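Local coordinates for protein methane monooxygenase hydroxylase, MmoD (Methylosinus sporium, PDB 6D7K) that probably binds the soluble methane monooxygenase hydroxylase as an accessory protein and may regulate the methane-oxidising enzyme, at residues Ala14-Leu18 and Ala27-Asp31; Arg37-Leu41 and Ala61-Leu66. All coordinates share one frame; numbering follows the deposited sequence.

Interaction 1: residues Ala14-Leu18 and Ala27-Asp31; sequences ASRIL and AFTVD
Ile17 and Thr29 form an antiparallel hydrogen-bonded pair in the first beta hairpin of the sheet, with Ile17 N to Thr29 O and Thr29 N to Ile17 O both at 3.0 Å. Leu18 and Phe28 are the next, non-hydrogen-bonded pair. Past the strand pairing, a water links Ser15 O (2.8 Å) to Asp31 N (3.1 Å).

The Phe28 ring is sandwiched between two side chains of the opposing segment. On one face lies the Arg16 guanidinium, turned only 16° from the ring plane. Its CZ is 3.5 Å from the ring centroid, a cation-pi stack, and Arg16 NE lies 3.3 Å from Phe28 CD2. Arg16 arrives there because CG stands between the backbone N and carbonyl carbon (chi1 66°) and the chain then runs extended to NE. On the opposite face, Leu18 CD1 makes a CH-pi contact 3.9 Å from the centroid. Replacing Phe28 with an alanine would probably leave the Arg16 guanidinium without its stacking surface and open a gap beside Leu18 CD1.

Arg16 NH1 also forms a salt bridge with Glu39 on the third strand. The stack uses one face of the guanidinium, while NH1 reaches Glu39, so one arginine combines pi stacking with charge pairing.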
ATOM      1  N   ALA H  14     -32.786   8.736 -17.190  1.00 54.64           N
ATOM      2  CA  ALA H  14     -31.700   9.386 -16.471  1.00 54.88           C
ATOM      3  C   ALA H  14     -30.749   8.390 -15.817  1.00 51.31           C
ATOM      4  O   ALA H  14     -29.681   8.786 -15.333  1.00 50.19           O
ATOM      5  CB  ALA H  14     -32.269  10.322 -15.396  1.00 50.78           C
ATOM      6  N   SER H  15     -31.102   7.116 -15.800  1.00 49.69           N
ATOM      7  CA  SER H  15     -30.380   6.168 -14.980  1.00 48.41           C
ATOM      8  C   SER H  15     -29.181   5.624 -15.748  1.00 47.17           C
ATOM      9  O   SER H  15     -28.921   5.986 -16.897  1.00 43.66           O
ATOM     10  CB  SER H  15     -31.313   5.045 -14.527  1.00 49.81           C
ATOM     11  OG  SER H  15     -31.449   4.039 -15.521  1.00 47.49           O
ATOM     12  N   ARG H  16     -28.421   4.770 -15.078  1.00 42.48           N
ATOM     13  CA  ARG H  16     -27.470   3.917 -15.751  1.00 36.81           C
ATOM     14  C   ARG H  16     -28.202   2.725 -16.356  1.00 41.65           C
ATOM     15  O   ARG H  16     -29.346   2.417 -16.003  1.00 45.08           O
ATOM     16  CB  ARG H  16     -26.404   3.449 -14.772  1.00 40.76           C
ATOM     17  CG  ARG H  16     -26.950   2.568 -13.719  1.00 41.53           C
ATOM     18  CD  ARG H  16     -25.868   2.056 -12.817  1.00 48.46           C
ATOM     19  NE  ARG H  16     -26.329   0.903 -12.046  1.00 48.15           N
ATOM     20  CZ  ARG H  16     -25.553   0.201 -11.229  1.00 49.25           C
ATOM     21  NH1 ARG H  16     -24.280   0.541 -11.081  1.00 52.87           N
ATOM     22  NH2 ARG H  16     -26.046  -0.844 -10.571  1.00 50.97           N
ATOM     23  N   ILE H  17     -27.515   2.032 -17.259  1.00 36.00           N
ATOM     24  CA  ILE H  17     -28.123   1.031 -18.125  1.00 33.82           C
ATOM     25  C   ILE H  17     -27.303  -0.242 -18.011  1.00 35.30           C
ATOM     26  O   ILE H  17     -26.073  -0.188 -18.063  1.00 38.32           O
ATOM     27  CB  ILE H  17     -28.174   1.528 -19.588  1.00 35.17           C
ATOM     28  CG1 ILE H  17     -29.103   2.736 -19.714  1.00 35.03           C
ATOM     29  CG2 ILE H  17     -28.565   0.417 -20.566  1.00 35.51           C
ATOM     30  CD1 ILE H  17     -30.551   2.378 -19.705  1.00 35.18           C
ATOM     31  N   LEU H  18     -27.974  -1.379 -17.851  1.00 35.84           N
ATOM     32  CA  LEU H  18     -27.293  -2.666 -17.752  1.00 34.13           C
ATOM     33  C   LEU H  18     -27.005  -3.212 -19.145  1.00 38.22           C
ATOM     34  O   LEU H  18     -27.935  -3.524 -19.894  1.00 39.03           O
ATOM     35  CB  LEU H  18     -28.151  -3.656 -16.972  1.00 36.19           C
ATOM     36  CG  LEU H  18     -27.537  -5.047 -16.959  1.00 36.79           C
ATOM     37  CD1 LEU H  18     -26.444  -5.094 -15.915  1.00 40.68           C
ATOM     38  CD2 LEU H  18     -28.585  -6.077 -16.678  1.00 39.51           C
ATOM     39  N   ALA H  27     -22.047  -5.531 -16.420  1.00 34.41           N
ATOM     40  CA  ALA H  27     -21.451  -4.274 -16.867  1.00 34.30           C
ATOM     41  C   ALA H  27     -22.524  -3.208 -17.023  1.00 35.54           C
ATOM     42  O   ALA H  27     -23.587  -3.467 -17.590  1.00 39.17           O
ATOM     43  CB  ALA H  27     -20.690  -4.454 -18.181  1.00 31.14           C
ATOM     44  N   PHE H  28     -22.247  -2.015 -16.520  1.00 34.31           N
ATOM     45  CA  PHE H  28     -23.170  -0.899 -16.622  1.00 31.10           C
ATOM     46  C   PHE H  28     -22.523   0.204 -17.446  1.00 36.41           C
ATOM     47  O   PHE H  28     -21.298   0.270 -17.569  1.00 41.23           O
ATOM     48  CB  PHE H  28     -23.565  -0.374 -15.238  1.00 38.22           C
ATOM     49  CG  PHE H  28     -24.328  -1.386 -14.399  1.00 42.74           C
ATOM     50  CD1 PHE H  28     -23.653  -2.360 -13.657  1.00 39.92           C
ATOM     51  CD2 PHE H  28     -25.720  -1.366 -14.357  1.00 37.71           C
ATOM     52  CE1 PHE H  28     -24.364  -3.290 -12.898  1.00 45.48           C
ATOM     53  CE2 PHE H  28     -26.424  -2.304 -13.612  1.00 42.05           C
ATOM     54  CZ  PHE H  28     -25.748  -3.257 -12.876  1.00 41.87           C
ATOM     55  N   THR H  29     -23.342   1.105 -17.923  1.00 33.51           N
ATOM     56  CA  THR H  29     -22.933   2.277 -18.648  1.00 33.94           C
ATOM     57  C   THR H  29     -23.867   3.443 -18.408  1.00 33.57           C
ATOM     58  O   THR H  29     -25.012   3.291 -18.336  1.00 36.82           O
ATOM     59  CB  THR H  29     -22.714   2.026 -20.131  1.00 34.47           C
ATOM     60  OG1 THR H  29     -22.067   3.147 -20.670  1.00 34.68           O
ATOM     61  CG2 THR H  29     -23.932   1.886 -20.804  1.00 33.46           C
ATOM     62  N   VAL H  30     -23.323   4.621 -18.269  1.00 31.83           N
ATOM     63  CA  VAL H  30     -24.086   5.799 -18.042  1.00 33.97           C
ATOM     64  C   VAL H  30     -23.616   6.938 -18.916  1.00 37.60           C
ATOM     65  O   VAL H  30     -22.484   7.105 -19.114  1.00 33.87           O
ATOM     66  CB  VAL H  30     -24.025   6.180 -16.579  1.00 31.19           C
ATOM     67  CG1 VAL H  30     -22.664   6.624 -16.208  1.00 29.16           C
ATOM     68  CG2 VAL H  30     -24.974   7.265 -16.261  1.00 32.74           C
ATOM     69  N   ASP H  31     -24.556   7.695 -19.447  1.00 40.40           N
ATOM     70  CA  ASP H  31     -24.363   8.836 -20.303  1.00 38.26           C
ATOM     71  C   ASP H  31     -24.045  10.024 -19.461  1.00 36.30           C
ATOM     72  O   ASP H  31     -24.809  10.417 -18.658  1.00 35.52           O
ATOM     73  CB  ASP H  31     -25.682   9.090 -20.988  1.00 38.71           C
ATOM     74  CG  ASP H  31     -25.589   9.979 -22.164  1.00 46.01           C
ATOM     75  OD1 ASP H  31     -24.559  10.575 -22.414  1.00 47.09           O
ATOM     76  OD2 ASP H  31     -26.575  10.081 -22.865  1.00 44.75           O
TER
HETATM   77  O   HOH W   1     -27.566   7.402 -18.888  1.00 30.45           O

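Interaction 2: residues Arg37-Leu41 and Ala61-Leu66; sequences RWEIL and AVAHVL
Trp38 and Ile40 reach from strand 37-41 to one flank of helix 61-66, and the contact between them is wholly apolar. The two short axes approach to 9.7 Å and cross at -29°, so the helix runs roughly along the strand. Alternate strand residues face the helix, while Glu39, between them, points away.

The aromatic part belongs to Trp38. A chi1 of 47° tucks the indole over its own backbone and brings it to the beginning of the helical segment. Three aliphatic groups meet it obliquely. Val62 CG2 is 3.8 Å from Trp38 CE3. Ala61 CB is 3.9 Å from Trp38 CZ2, and it also lies by NE1. Val65 CG2 is the farthest of the three, 4.1 Å from Trp38 CH2.

The aliphatic part belongs to Ile40, whose branches divide between successive helix residues. CD1 reaches Val65 CG1 at 3.7 Å, with chi2 174° extending it from the strand. CG2 goes to Leu66 and lies 3.6 Å from its CD2. Val62 CG2, already against the indole, also touches Ile40 CG1 at 4.2 Å. Val62 thus touches both strand side chains, Trp38 more closely than Ile40.

Polar links lie around this core. Trp38 NE1 makes a weak hydrogen bond to Ser52 OG on the last strand. His64 ND1 bonds to an acidic side chain of another protein in the complex, and Val65 also packs on that protein.

Every residue that touches here is buried. The arrangement is part of the hydrophobic core of a small beta-meander fold, in which a C-terminal helix packs on one face of a four-stranded antiparallel sheet.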
ATOM      1  N   ARG H  37     -19.664   6.449 -19.251  1.00 29.48           N
ATOM      2  CA  ARG H  37     -18.865   5.745 -18.286  1.00 29.50           C
ATOM      3  C   ARG H  37     -19.310   4.349 -18.049  1.00 33.26           C
ATOM      4  O   ARG H  37     -20.388   4.136 -17.739  1.00 34.97           O
ATOM      5  CB  ARG H  37     -18.899   6.492 -16.971  1.00 31.41           C
ATOM      6  CG  ARG H  37     -17.625   6.448 -16.197  1.00 31.93           C
ATOM      7  CD  ARG H  37     -17.831   6.205 -14.730  1.00 39.41           C
ATOM      8  NE  ARG H  37     -17.938   7.452 -14.015  1.00 43.98           N
ATOM      9  CZ  ARG H  37     -17.063   7.913 -13.135  1.00 50.41           C
ATOM     10  NH1 ARG H  37     -16.011   7.218 -12.809  1.00 46.35           N
ATOM     11  NH2 ARG H  37     -17.253   9.083 -12.583  1.00 41.83           N
ATOM     12  N   TRP H  38     -18.443   3.380 -18.138  1.00 33.33           N
ATOM     13  CA  TRP H  38     -18.893   2.023 -17.919  1.00 31.22           C
ATOM     14  C   TRP H  38     -18.048   1.369 -16.833  1.00 34.62           C
ATOM     15  O   TRP H  38     -16.917   1.781 -16.568  1.00 35.01           O
ATOM     16  CB  TRP H  38     -18.844   1.208 -19.222  1.00 31.07           C
ATOM     17  CG  TRP H  38     -17.579   1.319 -20.050  1.00 34.36           C
ATOM     18  CD1 TRP H  38     -17.387   2.103 -21.157  1.00 36.43           C
ATOM     19  CD2 TRP H  38     -16.359   0.585 -19.872  1.00 32.81           C
ATOM     20  NE1 TRP H  38     -16.123   1.910 -21.664  1.00 34.28           N
ATOM     21  CE2 TRP H  38     -15.475   0.984 -20.890  1.00 33.32           C
ATOM     22  CE3 TRP H  38     -15.928  -0.363 -18.946  1.00 36.05           C
ATOM     23  CZ2 TRP H  38     -14.198   0.470 -21.005  1.00 31.66           C
ATOM     24  CZ3 TRP H  38     -14.657  -0.870 -19.069  1.00 35.70           C
ATOM     25  CH2 TRP H  38     -13.806  -0.449 -20.086  1.00 30.77           C
ATOM     26  N   GLU H  39     -18.628   0.351 -16.185  1.00 36.23           N
ATOM     27  CA  GLU H  39     -17.954  -0.449 -15.165  1.00 37.91           C
ATOM     28  C   GLU H  39     -18.319  -1.915 -15.341  1.00 38.81           C
ATOM     29  O   GLU H  39     -19.405  -2.250 -15.825  1.00 35.88           O
ATOM     30  CB  GLU H  39     -18.324  -0.008 -13.756  1.00 32.47           C
ATOM     31  CG  GLU H  39     -19.723   0.505 -13.681  1.00 39.68           C
ATOM     32  CD  GLU H  39     -20.192   0.714 -12.258  1.00 56.23           C
ATOM     33  OE1 GLU H  39     -21.362   1.142 -12.072  1.00 61.50           O
ATOM     34  OE2 GLU H  39     -19.390   0.457 -11.330  1.00 56.99           O
ATOM     35  N   ILE H  40     -17.405  -2.783 -14.926  1.00 35.68           N
ATOM     36  CA  ILE H  40     -17.583  -4.225 -15.000  1.00 34.82           C
ATOM     37  C   ILE H  40     -17.478  -4.788 -13.591  1.00 35.60           C
ATOM     38  O   ILE H  40     -16.567  -4.416 -12.839  1.00 36.32           O
ATOM     39  CB  ILE H  40     -16.536  -4.868 -15.923  1.00 35.47           C
ATOM     40  CG1 ILE H  40     -16.601  -4.232 -17.314  1.00 34.96           C
ATOM     41  CG2 ILE H  40     -16.731  -6.389 -15.966  1.00 33.06           C
ATOM     42  CD1 ILE H  40     -15.491  -4.708 -18.263  1.00 31.44           C
ATOM     43  N   LEU H  41     -18.407  -5.675 -13.224  1.00 37.18           N
ATOM     44  CA  LEU H  41     -18.387  -6.318 -11.910  1.00 36.21           C
ATOM     45  C   LEU H  41     -18.234  -7.814 -12.086  1.00 38.15           C
ATOM     46  O   LEU H  41     -18.792  -8.402 -13.020  1.00 40.83           O
ATOM     47  CB  LEU H  41     -19.639  -6.033 -11.086  1.00 34.01           C
ATOM     48  CG  LEU H  41     -19.919  -4.597 -10.641  1.00 40.01           C
ATOM     49  CD1 LEU H  41     -19.927  -3.664 -11.811  1.00 38.92           C
ATOM     50  CD2 LEU H  41     -21.261  -4.509  -9.922  1.00 43.10           C
ATOM     51  N   ALA H  61     -16.597  -2.031 -26.096  1.00 29.86           N
ATOM     52  CA  ALA H  61     -15.505  -1.959 -25.136  1.00 30.40           C
ATOM     53  C   ALA H  61     -15.644  -3.022 -24.050  1.00 36.75           C
ATOM     54  O   ALA H  61     -14.698  -3.771 -23.770  1.00 33.12           O
ATOM     55  CB  ALA H  61     -15.477  -0.566 -24.511  1.00 34.77           C
ATOM     56  N   VAL H  62     -16.820  -3.079 -23.410  1.00 34.09           N
ATOM     57  CA  VAL H  62     -17.060  -4.060 -22.358  1.00 33.22           C
ATOM     58  C   VAL H  62     -16.896  -5.467 -22.913  1.00 35.51           C
ATOM     59  O   VAL H  62     -16.415  -6.373 -22.210  1.00 36.25           O
ATOM     60  CB  VAL H  62     -18.453  -3.842 -21.719  1.00 32.91           C
ATOM     61  CG1 VAL H  62     -18.940  -5.113 -21.033  1.00 31.07           C
ATOM     62  CG2 VAL H  62     -18.437  -2.658 -20.742  1.00 29.02           C
ATOM     63  N   ALA H  63     -17.258  -5.676 -24.183  1.00 32.78           N
ATOM     64  CA  ALA H  63     -17.112  -7.010 -24.764  1.00 33.85           C
ATOM     65  C   ALA H  63     -15.634  -7.382 -24.926  1.00 35.02           C
ATOM     66  O   ALA H  63     -15.241  -8.528 -24.675  1.00 38.55           O
ATOM     67  CB  ALA H  63     -17.867  -7.102 -26.092  1.00 28.32           C
ATOM     68  N   HIS H  64     -14.796  -6.433 -25.333  1.00 34.60           N
ATOM     69  CA  HIS H  64     -13.372  -6.721 -25.441  1.00 34.99           C
ATOM     70  C   HIS H  64     -12.812  -7.136 -24.088  1.00 38.00           C
ATOM     71  O   HIS H  64     -12.202  -8.202 -23.951  1.00 42.87           O
ATOM     72  CB  HIS H  64     -12.621  -5.496 -25.966  1.00 36.40           C
ATOM     73  CG  HIS H  64     -12.714  -5.297 -27.448  1.00 40.87           C
ATOM     74  ND1 HIS H  64     -12.590  -6.331 -28.351  1.00 42.96           N
ATOM     75  CD2 HIS H  64     -12.875  -4.171 -28.187  1.00 37.75           C
ATOM     76  CE1 HIS H  64     -12.694  -5.854 -29.579  1.00 37.46           C
ATOM     77  NE2 HIS H  64     -12.872  -4.547 -29.505  1.00 35.96           N
ATOM     78  N   VAL H  65     -13.009  -6.290 -23.072  1.00 36.33           N
ATOM     79  CA  VAL H  65     -12.440  -6.547 -21.750  1.00 35.92           C
ATOM     80  C   VAL H  65     -12.958  -7.855 -21.179  1.00 35.57           C
ATOM     81  O   VAL H  65     -12.221  -8.578 -20.498  1.00 37.52           O
ATOM     82  CB  VAL H  65     -12.748  -5.392 -20.788  1.00 33.35           C
ATOM     83  CG1 VAL H  65     -12.128  -5.693 -19.443  1.00 34.50           C
ATOM     84  CG2 VAL H  65     -12.273  -4.056 -21.344  1.00 27.67           C
ATOM     85  N   LEU H  66     -14.242  -8.170 -21.414  1.00 38.80           N
ATOM     86  CA  LEU H  66     -14.803  -9.425 -20.904  1.00 37.36           C
ATOM     87  C   LEU H  66     -14.201 -10.634 -21.612  1.00 37.52           C
ATOM     88  O   LEU H  66     -13.901 -11.647 -20.973  1.00 40.41           O
ATOM     89  CB  LEU H  66     -16.328  -9.424 -21.034  1.00 33.14           C
ATOM     90  CG  LEU H  66     -17.082  -8.542 -20.034  1.00 35.39           C
ATOM     91  CD1 LEU H  66     -18.568  -8.686 -20.206  1.00 44.79           C
ATOM     92  CD2 LEU H  66     -16.705  -8.877 -18.617  1.00 39.39           C
TER

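From the N terminus, the chain first pairs 14-18 with 27-31. Interaction 1 closes the first hairpin, with eight residues in between. The chain then turns into strand 36-42, and interaction 2 opens there. It closes a longer loop of 19 residues that takes in strand 45-52 and the start of helix 55-74. The two contacts therefore follow in series, and neither nests in nor crosses the other. They meet at the neighbouring strands 25-31 and 36-42, where Phe28 N lies 2.9 Å from Glu39 O, probably a hydrogen bond. Ala27 also packs on Val62. Interaction 1 ties the edge strand to the sheet, and interaction 2 ties the sheet to the helix.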